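Local coordinates for protein cellulose synthase 1 (Gluconacetobacter xylinus, PDB 4I86) that forms the C-terminal PilZ domain of a cellulose synthase subunit, a small regulatory antiparallel beta barrel with a C-terminal helix, at residues E34-G39 / I98-G103; P56-T61 / I69-I74. All coordinates share one frame; numbering follows the deposited sequence.

Contact 1. Residues E34-G39 / I98-G103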
loop_
_atom_site.group_PDB
_atom_site.type_symbol
_atom_site.label_atom_id
_atom_site.label_comp_id
_atom_site.label_asym_id
_atom_site.label_seq_id
_atom_site.Cartn_x
_atom_site.Cartn_y
_atom_site.Cartn_z
ATOM N N GLU A 34 -1.557 8.177 3.555
ATOM C CA GLU A 34 -0.902 9.350 4.126
ATOM C C GLU A 34 0.304 9.712 3.264
ATOM O O GLU A 34 0.510 10.871 2.895
ATOM C CB GLU A 34 -0.474 9.059 5.564
ATOM C CG GLU A 34 -1.647 8.824 6.507
ATOM C CD GLU A 34 -1.205 8.318 7.863
ATOM O OE1 GLU A 34 0.004 8.422 8.162
ATOM O OE2 GLU A 34 -2.058 7.808 8.622
ATOM N N ASP A 35 1.094 8.702 2.923
ATOM C CA ASP A 35 2.184 8.903 1.988
ATOM C C ASP A 35 2.412 7.623 1.208
ATOM O O ASP A 35 2.040 6.534 1.655
ATOM C CB ASP A 35 3.459 9.279 2.724
ATOM C CG ASP A 35 4.025 8.117 3.511
ATOM O OD1 ASP A 35 3.745 8.049 4.721
ATOM O OD2 ASP A 35 4.729 7.262 2.922
ATOM N N LEU A 36 3.015 7.762 0.035
ATOM C CA LEU A 36 3.359 6.621 -0.796
ATOM C C LEU A 36 4.806 6.813 -1.188
ATOM O O LEU A 36 5.259 7.936 -1.330
ATOM C CB LEU A 36 2.475 6.577 -2.048
ATOM C CG LEU A 36 1.008 6.252 -1.747
ATOM C CD1 LEU A 36 0.120 6.553 -2.921
ATOM C CD2 LEU A 36 0.869 4.801 -1.380
ATOM N N SER A 37 5.536 5.716 -1.337
ATOM C CA SER A 37 6.903 5.782 -1.826
ATOM C C SER A 37 7.158 4.575 -2.711
ATOM O O SER A 37 6.307 3.676 -2.816
ATOM C CB SER A 37 7.891 5.780 -0.654
ATOM O OG SER A 37 7.661 4.640 0.153
ATOM N N MET A 38 8.328 4.545 -3.337
ATOM C CA MET A 38 8.757 3.355 -4.056
ATOM C C MET A 38 8.910 2.154 -3.105
ATOM O O MET A 38 8.908 1.007 -3.540
ATOM C CB MET A 38 10.066 3.622 -4.807
ATOM C CG MET A 38 9.905 4.482 -6.061
ATOM S SD MET A 38 8.652 3.903 -7.229
ATOM C CE MET A 38 9.187 2.209 -7.556
ATOM N N GLY A 39 9.033 2.419 -1.806
ATOM C CA GLY A 39 9.211 1.346 -0.835
ATOM C C GLY A 39 7.893 0.766 -0.317
ATOM O O GLY A 39 7.771 -0.439 -0.083
ATOM N N ILE A 98 5.212 2.131 -9.647
ATOM C CA ILE A 98 5.671 3.339 -10.331
ATOM C C ILE A 98 4.481 4.211 -10.755
ATOM O O ILE A 98 4.479 5.432 -10.544
ATOM C CB ILE A 98 6.580 2.999 -11.551
ATOM C CG1 ILE A 98 7.900 2.378 -11.090
ATOM C CG2 ILE A 98 6.813 4.217 -12.429
ATOM C CD1 ILE A 98 8.805 1.873 -12.231
ATOM N N ARG A 99 3.463 3.597 -11.354
ATOM C CA ARG A 99 2.309 4.366 -11.828
ATOM C C ARG A 99 1.628 5.111 -10.684
ATOM O O ARG A 99 1.214 6.250 -10.844
ATOM C CB ARG A 99 1.285 3.462 -12.534
ATOM C CG ARG A 99 1.674 3.068 -13.959
ATOM C CD ARG A 99 0.473 2.443 -14.712
ATOM N NE ARG A 99 0.296 1.045 -14.369
ATOM C CZ ARG A 99 -0.866 0.482 -14.064
ATOM N NH1 ARG A 99 -1.986 1.189 -14.070
ATOM N NH2 ARG A 99 -0.899 -0.804 -13.762
ATOM N N LEU A 100 1.480 4.436 -9.549
ATOM C CA LEU A 100 0.912 5.023 -8.342
ATOM C C LEU A 100 1.732 6.191 -7.808
ATOM O O LEU A 100 1.214 7.299 -7.650
ATOM C CB LEU A 100 0.788 3.961 -7.246
ATOM C CG LEU A 100 0.250 4.384 -5.867
ATOM C CD1 LEU A 100 -1.133 5.039 -5.978
ATOM C CD2 LEU A 100 0.201 3.179 -4.904
ATOM N N VAL A 101 3.003 5.937 -7.515
ATOM C CA VAL A 101 3.875 6.956 -6.934
ATOM C C VAL A 101 4.122 8.139 -7.865
ATOM O O VAL A 101 3.962 9.285 -7.458
ATOM C CB VAL A 101 5.234 6.359 -6.501
ATOM C CG1 VAL A 101 6.186 7.463 -5.999
ATOM C CG2 VAL A 101 5.028 5.305 -5.437
ATOM N N PHE A 102 4.513 7.874 -9.110
ATOM C CA PHE A 102 4.731 8.966 -10.071
ATOM C C PHE A 102 3.420 9.558 -10.601
ATOM O O PHE A 102 3.386 10.733 -10.993
ATOM C CB PHE A 102 5.628 8.546 -11.243
ATOM C CG PHE A 102 7.100 8.380 -10.875
ATOM C CD1 PHE A 102 8.038 9.344 -11.233
ATOM C CD2 PHE A 102 7.541 7.249 -10.206
ATOM C CE1 PHE A 102 9.384 9.195 -10.901
ATOM C CE2 PHE A 102 8.896 7.097 -9.853
ATOM C CZ PHE A 102 9.814 8.075 -10.211
ATOM N N GLY A 103 2.349 8.762 -10.630
ATOM C CA GLY A 103 1.047 9.279 -11.040
ATOM C C GLY A 103 0.616 10.352 -10.054
ATOM O O GLY A 103 0.015 11.363 -10.429
#
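S37 and V101 bring the two backbones closest, CA to CA 6.1 Å, where the end of strand 28-36 and the turn after it run past helix 91-105. The helix meets this turn mainly with apolar side chains. L36 and L100 both point toward the opposite segment, and their side chains cross at about a right angle. CD1 of L36 lies 3.6 Å from CD1 of L100 and also touches its CG and CD2. L100 reaches it because its CG stands opposite the backbone N (chi1 178°). V101 uses one branch: its CG2 sits 3.3 Å from the carbonyl O of S37. That oxygen also accepts a hydrogen bond from W86 NE1, so the methyl packs beside a polar atom that already has a partner.

Residues 35-40 read D-L-S-M-G-G, which matches the D-x-S-x-x-G motif of PilZ domains. In relatives this motif helps form the cyclic di-GMP site. S37 points away from the helix, and its OG accepts the backbone N-H of G39 at 3.3 Å, an ST turn. The backbone N of G40 bonds to the same oxygen. D35 and S37 both touch R11 with their side chains.

M38 lies along the helix from I98 to F102. Bends at chi2 (-52°) and chi3 turn its thioether toward the helix, with CE 3.8 Å from CG1 of I98. The sulfur approaches the edge of the F102 ring, near its plane, with SD 4.1 Å from CE2. This is a Met-aromatic contact. The F102 ring also meets the ring of H10.

Contact 2. Residues P56-T61 / I69-I74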
loop_
_atom_site.group_PDB
_atom_site.type_symbol
_atom_site.label_atom_id
_atom_site.label_comp_id
_atom_site.label_asym_id
_atom_site.label_seq_id
_atom_site.Cartn_x
_atom_site.Cartn_y
_atom_site.Cartn_z
ATOM N N PRO A 56 1.208 -10.666 4.435
ATOM C CA PRO A 56 0.866 -10.396 3.033
ATOM C C PRO A 56 -0.579 -9.963 2.823
ATOM O O PRO A 56 -1.524 -10.576 3.345
ATOM C CB PRO A 56 1.150 -11.725 2.316
ATOM C CG PRO A 56 1.242 -12.745 3.376
ATOM C CD PRO A 56 1.664 -12.051 4.638
ATOM N N VAL A 57 -0.729 -8.889 2.053
ATOM C CA VAL A 57 -2.036 -8.284 1.769
ATOM C C VAL A 57 -2.102 -7.839 0.310
ATOM O O VAL A 57 -1.101 -7.904 -0.423
ATOM C CB VAL A 57 -2.303 -7.031 2.649
ATOM C CG1 VAL A 57 -2.171 -7.352 4.149
ATOM C CG2 VAL A 57 -1.377 -5.877 2.252
ATOM N N TYR A 58 -3.288 -7.409 -0.109
ATOM C CA TYR A 58 -3.463 -6.751 -1.385
ATOM C C TYR A 58 -4.022 -5.384 -1.076
ATOM O O TYR A 58 -4.902 -5.253 -0.218
ATOM C CB TYR A 58 -4.413 -7.544 -2.306
ATOM C CG TYR A 58 -3.893 -8.918 -2.673
ATOM C CD1 TYR A 58 -2.820 -9.057 -3.538
ATOM C CD2 TYR A 58 -4.469 -10.073 -2.155
ATOM C CE1 TYR A 58 -2.329 -10.305 -3.881
ATOM C CE2 TYR A 58 -3.977 -11.342 -2.499
ATOM C CZ TYR A 58 -2.912 -11.440 -3.363
ATOM O OH TYR A 58 -2.409 -12.672 -3.720
ATOM N N ILE A 59 -3.489 -4.366 -1.750
ATOM C CA ILE A 59 -3.984 -3.008 -1.613
ATOM C C ILE A 59 -4.631 -2.590 -2.931
ATOM O O ILE A 59 -4.057 -2.776 -4.003
ATOM C CB ILE A 59 -2.852 -2.029 -1.240
ATOM C CG1 ILE A 59 -2.277 -2.390 0.135
ATOM C CG2 ILE A 59 -3.344 -0.598 -1.248
ATOM C CD1 ILE A 59 -1.241 -1.433 0.619
ATOM N N ARG A 60 -5.853 -2.074 -2.851
ATOM C CA ARG A 60 -6.559 -1.648 -4.048
ATOM C C ARG A 60 -6.910 -0.172 -3.944
ATOM O O ARG A 60 -7.283 0.322 -2.879
ATOM C CB ARG A 60 -7.818 -2.485 -4.252
ATOM C CG ARG A 60 -8.678 -2.031 -5.424
ATOM C CD ARG A 60 -9.832 -2.973 -5.669
ATOM N NE ARG A 60 -10.564 -2.581 -6.872
ATOM C CZ ARG A 60 -11.612 -1.762 -6.872
ATOM N NH1 ARG A 60 -12.052 -1.253 -5.728
ATOM N NH2 ARG A 60 -12.214 -1.450 -8.017
ATOM N N THR A 61 -6.787 0.537 -5.054
ATOM C CA THR A 61 -7.170 1.937 -5.082
ATOM C C THR A 61 -7.382 2.328 -6.524
ATOM O O THR A 61 -7.206 1.501 -7.434
ATOM C CB THR A 61 -6.074 2.832 -4.432
ATOM O OG1 THR A 61 -6.545 4.182 -4.330
ATOM C CG2 THR A 61 -4.763 2.786 -5.249
ATOM N N ILE A 69 -3.933 -2.513 -8.319
ATOM C CA ILE A 69 -3.956 -3.545 -7.289
ATOM C C ILE A 69 -2.528 -3.986 -7.004
ATOM O O ILE A 69 -1.839 -4.465 -7.900
ATOM C CB ILE A 69 -4.830 -4.752 -7.730
ATOM C CG1 ILE A 69 -6.268 -4.283 -7.925
ATOM C CG2 ILE A 69 -4.710 -5.882 -6.691
ATOM C CD1 ILE A 69 -7.132 -5.175 -8.766
ATOM N N LEU A 70 -2.073 -3.796 -5.769
ATOM C CA LEU A 70 -0.672 -4.027 -5.463
ATOM C C LEU A 70 -0.498 -4.975 -4.287
ATOM O O LEU A 70 -0.995 -4.697 -3.194
ATOM C CB LEU A 70 0.037 -2.697 -5.165
ATOM C CG LEU A 70 -0.210 -1.497 -6.108
ATOM C CD1 LEU A 70 -1.384 -0.658 -5.633
ATOM C CD2 LEU A 70 1.037 -0.647 -6.189
ATOM N N PRO A 71 0.222 -6.091 -4.495
ATOM C CA PRO A 71 0.551 -6.966 -3.357
ATOM C C PRO A 71 1.466 -6.217 -2.405
ATOM O O PRO A 71 2.229 -5.339 -2.829
ATOM C CB PRO A 71 1.333 -8.129 -3.994
ATOM C CG PRO A 71 1.022 -8.059 -5.451
ATOM C CD PRO A 71 0.799 -6.587 -5.753
ATOM N N ALA A 72 1.396 -6.559 -1.128
ATOM C CA ALA A 72 2.210 -5.875 -0.146
ATOM C C ALA A 72 2.296 -6.708 1.109
ATOM O O ALA A 72 1.744 -7.810 1.186
ATOM C CB ALA A 72 1.654 -4.478 0.155
ATOM N N ARG A 73 3.019 -6.177 2.080
ATOM C CA ARG A 73 3.106 -6.785 3.391
ATOM C C ARG A 73 2.811 -5.700 4.416
ATOM O O ARG A 73 3.454 -4.654 4.390
ATOM C CB ARG A 73 4.509 -7.391 3.592
ATOM C CG ARG A 73 4.603 -8.859 3.156
ATOM C CD ARG A 73 5.988 -9.469 3.309
ATOM N NE ARG A 73 6.839 -9.191 2.153
ATOM C CZ ARG A 73 7.959 -9.852 1.854
ATOM N NH1 ARG A 73 8.380 -10.858 2.623
ATOM N NH2 ARG A 73 8.655 -9.508 0.772
ATOM N N ILE A 74 1.817 -5.908 5.283
ATOM C CA ILE A 74 1.645 -4.970 6.388
ATOM C C ILE A 74 2.730 -5.286 7.419
ATOM O O ILE A 74 2.963 -6.452 7.752
ATOM C CB ILE A 74 0.207 -4.974 7.016
ATOM C CG1 ILE A 74 0.083 -3.845 8.055
ATOM C CG2 ILE A 74 -0.129 -6.330 7.632
ATOM C CD1 ILE A 74 -1.342 -3.424 8.370
#
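Strands 55-63 and 66-77 form a beta hairpin in the antiparallel sheet of the PilZ barrel, and this contact is their paired middle. V57 faces A72 and I59 faces L70 as hydrogen-bonded pairs. P56-R73, Y58-P71 and R60-I69 are non-hydrogen-bonded pairs between and beside them. The short strand axes make an angle of 136°, well away from straight antiparallel, so the hairpin is strongly twisted.

Four backbone bonds join the strands. V57 and A72 exchange two N-H...O bonds, and I59 and L70 exchange another two. V57 N lies 2.8 Å from A72 O, and the other three bonds are of similar length.

V57, I59, L70 and A72 turn to the buried face. A72 CB packs 3.9 Å from CG2 of V57 and also meets CD1 of I59. W86 lies beside I59 and L70, and F84 beside V57. On the other face, CE1 of Y58 comes 4.3 Å from CB of P71. R60 runs extended past I69, with its CG 4.1 Å from CG1 of I69. Its guanidinium forms salt bridges with E67 and E19.

The backbone bonds thus set the register, while the inner face carries aliphatic groups that pack with W86 and F84 and the arginine's charge is met by acids of its own chain on the outer one.

How the contacts relate
Contact 2 lies nearer the middle of the domain, yet only one of its faces is buried. Contact 1 is a mostly buried seam between helix and sheet. Each involves a strand of the one curled sheet, but contact 2 joins two neighbouring strands and contact 1 brings in the helix. The chemistry differs accordingly. Contact 2 combines four backbone bonds with apolar packing; contact 1 is carbon and sulfur packing across its segments. Their centres are about 13 Å apart. They meet where CD2 of L100 lies 4.1 Å from CD2 of L70, so the helix packs against the hairpin as well as the turn. Both strands of contact 2 lie between the two segments of contact 1 in the sequence.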